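Putative Lipoprotein (Clostridium perfringens, PDB 5J7R) is of unknown function but contains a sporulation and spore germination domain and is probably a lipoprotein attached to the bacterial cell envelope. Local coordinates at residues Ala112-Ile117 / Phe146-Pro151. Sequence-based numbering, arbitrary orientation.
Sequences ATLEGI and FDISKP
The phenyl ring of Phe146 is met by Leu114 at its root: the methyl CD1 of Leu114 lies 4.0 Å from Phe146 CG, oblique to the ring and neither over its face nor at its edge. Glu110 and Gln111, one turn earlier on the helix, and Ile157 from a later loop also touch this side chain. Helix 107-121, which carries Leu114, is the connection of a beta-alpha-beta crossover between the parallel strands 92-97 and 129-134, and here the C-terminal chain folds back over it. The closest approach is 3.7 Å, from Leu114 CD1 to Phe146 CB. The same methyl lies 4.1 Å from Ile148 CG2. With CG anti to the carbonyl carbon and CD1 anti to CA (chi2 -178°), it reaches out from the helix. Leucine suits the place by ending in a fork: CD1 touches both partners, while Leu114 CD2 comes more loosely to Ile148 CG2, at 4.3 Å. Phe146 and Ile148 supply apolar groups without polar atoms to satisfy in a buried setting. Ile132 of strand 129-134 touches both Leu114 and Ile148 and ties the cluster to the sheet. Elsewhere on the same helix, Ala112 and Glu115 pack on Asp32 and Ile42 of a second subunit.

From Phe146 to Ile148 the side chains alternate: Phe146 and Ile148 set out toward the helix, Asp147 away from it. There its carboxylate serves the backbone in an Asx turn, with Ser149 N 3.1 Å from Asp147 OD1. The bond is bent, 141° at the hydrogen, and the donor stands well off the plane of the carboxylate.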
ATOM      1  N   ALA A 112     -16.611  12.182  19.867  1.00 65.08           N
ATOM      2  CA  ALA A 112     -15.254  11.624  19.887  1.00 64.19           C
ATOM      3  C   ALA A 112     -15.128  10.556  18.805  1.00 60.26           C
ATOM      4  O   ALA A 112     -14.098  10.449  18.147  1.00 64.68           O
ATOM      5  CB  ALA A 112     -14.932  11.042  21.251  1.00 65.00           C
ATOM      6  N   THR A 113     -16.191   9.776  18.620  1.00 59.67           N
ATOM      7  CA  THR A 113     -16.222   8.738  17.603  1.00 55.97           C
ATOM      8  C   THR A 113     -16.045   9.331  16.213  1.00 55.94           C
ATOM      9  O   THR A 113     -15.178   8.894  15.457  1.00 55.54           O
ATOM     10  CB  THR A 113     -17.539   7.949  17.650  1.00 59.32           C
ATOM     11  OG1 THR A 113     -17.589   7.191  18.861  1.00 56.77           O
ATOM     12  CG2 THR A 113     -17.657   6.988  16.461  1.00 60.37           C
ATOM     13  N   LEU A 114     -16.850  10.334  15.882  1.00 56.59           N
ATOM     14  CA  LEU A 114     -16.761  10.969  14.564  1.00 56.98           C
ATOM     15  C   LEU A 114     -15.406  11.667  14.360  1.00 58.68           C
ATOM     16  O   LEU A 114     -14.821  11.582  13.277  1.00 66.15           O
ATOM     17  CB  LEU A 114     -17.930  11.932  14.340  1.00 56.66           C
ATOM     18  CG  LEU A 114     -19.333  11.319  14.515  1.00 58.22           C
ATOM     19  CD1 LEU A 114     -20.394  12.373  14.227  1.00 61.15           C
ATOM     20  CD2 LEU A 114     -19.567  10.087  13.652  1.00 58.58           C
ATOM     21  N   GLU A 115     -14.904  12.337  15.395  1.00 59.88           N
ATOM     22  CA  GLU A 115     -13.604  13.005  15.296  1.00 61.28           C
ATOM     23  C   GLU A 115     -12.471  11.974  15.170  1.00 58.39           C
ATOM     24  O   GLU A 115     -11.487  12.225  14.477  1.00 58.23           O
ATOM     25  CB  GLU A 115     -13.348  13.933  16.487  1.00 63.73           C
ATOM     26  CG  GLU A 115     -14.242  15.167  16.511  1.00 69.21           C
ATOM     27  CD  GLU A 115     -13.986  16.094  17.696  1.00 72.50           C
ATOM     28  OE1 GLU A 115     -13.277  15.680  18.625  1.00 78.02           O
ATOM     29  OE2 GLU A 115     -14.511  17.233  17.714  1.00 76.46           O
ATOM     30  N   GLY A 116     -12.623  10.826  15.836  1.00 53.51           N
ATOM     31  CA  GLY A 116     -11.623   9.749  15.788  1.00 53.09           C
ATOM     32  C   GLY A 116     -11.525   9.087  14.415  1.00 47.03           C
ATOM     33  O   GLY A 116     -10.435   8.806  13.930  1.00 43.54           O
ATOM     34  N   ILE A 117     -12.675   8.855  13.792  1.00 47.18           N
ATOM     35  CA  ILE A 117     -12.728   8.267  12.464  1.00 49.22           C
ATOM     36  C   ILE A 117     -12.089   9.252  11.468  1.00 49.41           C
ATOM     37  O   ILE A 117     -11.227   8.868  10.684  1.00 50.32           O
ATOM     38  CB  ILE A 117     -14.173   7.906  12.064  1.00 49.46           C
ATOM     39  CG1 ILE A 117     -14.702   6.821  13.007  1.00 50.46           C
ATOM     40  CG2 ILE A 117     -14.228   7.375  10.633  1.00 50.54           C
ATOM     41  CD1 ILE A 117     -16.179   6.510  12.850  1.00 51.17           C
ATOM     42  N   PHE A 146     -25.756  13.426  16.383  1.00 81.09           N
ATOM     43  CA  PHE A 146     -25.116  14.032  15.218  1.00 79.97           C
ATOM     44  C   PHE A 146     -25.702  13.552  13.906  1.00 80.35           C
ATOM     45  O   PHE A 146     -25.958  12.366  13.722  1.00 73.99           O
ATOM     46  CB  PHE A 146     -23.601  13.810  15.250  1.00 78.31           C
ATOM     47  CG  PHE A 146     -22.897  14.642  16.276  1.00 80.35           C
ATOM     48  CD1 PHE A 146     -22.754  14.195  17.578  1.00 81.26           C
ATOM     49  CD2 PHE A 146     -22.381  15.892  15.937  1.00 82.25           C
ATOM     50  CE1 PHE A 146     -22.113  14.970  18.526  1.00 83.84           C
ATOM     51  CE2 PHE A 146     -21.738  16.672  16.879  1.00 85.25           C
ATOM     52  CZ  PHE A 146     -21.604  16.210  18.179  1.00 86.36           C
ATOM     53  N   ASP A 147     -25.895  14.506  12.997  1.00 85.32           N
ATOM     54  CA  ASP A 147     -26.453  14.246  11.680  1.00 85.24           C
ATOM     55  C   ASP A 147     -25.350  13.821  10.707  1.00 80.00           C
ATOM     56  O   ASP A 147     -24.469  14.618  10.370  1.00 83.11           O
ATOM     57  CB  ASP A 147     -27.164  15.506  11.164  1.00 91.06           C
ATOM     58  CG  ASP A 147     -27.909  15.279   9.851  1.00 95.10           C
ATOM     59  OD1 ASP A 147     -27.995  14.122   9.386  1.00 93.94           O
ATOM     60  OD2 ASP A 147     -28.433  16.269   9.293  1.00105.51           O
ATOM     61  N   ILE A 148     -25.400  12.559  10.282  1.00 75.70           N
ATOM     62  CA  ILE A 148     -24.421  12.002   9.316  1.00 71.25           C
ATOM     63  C   ILE A 148     -25.137  11.592   8.020  1.00 71.74           C
ATOM     64  O   ILE A 148     -24.799  10.602   7.380  1.00 68.40           O
ATOM     65  CB  ILE A 148     -23.579  10.839   9.891  1.00 66.39           C
ATOM     66  CG1 ILE A 148     -24.455   9.688  10.360  1.00 64.73           C
ATOM     67  CG2 ILE A 148     -22.758  11.352  11.068  1.00 65.85           C
ATOM     68  CD1 ILE A 148     -23.652   8.435  10.623  1.00 62.24           C
ATOM     69  N   SER A 149     -26.129  12.394   7.652  1.00 78.90           N
ATOM     70  CA  SER A 149     -26.935  12.169   6.461  1.00 82.63           C
ATOM     71  C   SER A 149     -26.150  12.424   5.177  1.00 82.79           C
ATOM     72  O   SER A 149     -26.419  11.788   4.153  1.00 83.98           O
ATOM     73  CB  SER A 149     -28.175  13.077   6.499  1.00 86.88           C
ATOM     74  OG  SER A 149     -29.005  12.885   5.374  1.00 95.42           O
ATOM     75  N   LYS A 150     -25.178  13.338   5.233  1.00 82.27           N
ATOM     76  CA  LYS A 150     -24.374  13.675   4.060  1.00 83.52           C
ATOM     77  C   LYS A 150     -22.875  13.560   4.410  1.00 80.62           C
ATOM     78  O   LYS A 150     -22.520  13.261   5.561  1.00 77.55           O
ATOM     79  CB  LYS A 150     -24.766  15.089   3.568  1.00 88.25           C
ATOM     80  CG  LYS A 150     -26.275  15.277   3.473  1.00 93.29           C
ATOM     81  CD  LYS A 150     -26.662  16.672   3.017  1.00 99.95           C
ATOM     82  CE  LYS A 150     -28.154  16.932   3.144  1.00106.30           C
ATOM     83  NZ  LYS A 150     -28.562  18.346   2.899  1.00112.06           N
ATOM     84  N   PRO A 151     -21.986  13.717   3.409  1.00 81.54           N
ATOM     85  CA  PRO A 151     -20.547  13.649   3.715  1.00 80.69           C
ATOM     86  C   PRO A 151     -20.123  14.810   4.611  1.00 82.61           C
ATOM     87  O   PRO A 151     -20.736  15.880   4.548  1.00 87.17           O
ATOM     88  CB  PRO A 151     -19.888  13.765   2.336  1.00 81.90           C
ATOM     89  CG  PRO A 151     -20.924  13.293   1.377  1.00 81.97           C
ATOM     90  CD  PRO A 151     -22.232  13.732   1.956  1.00 82.59           C
TER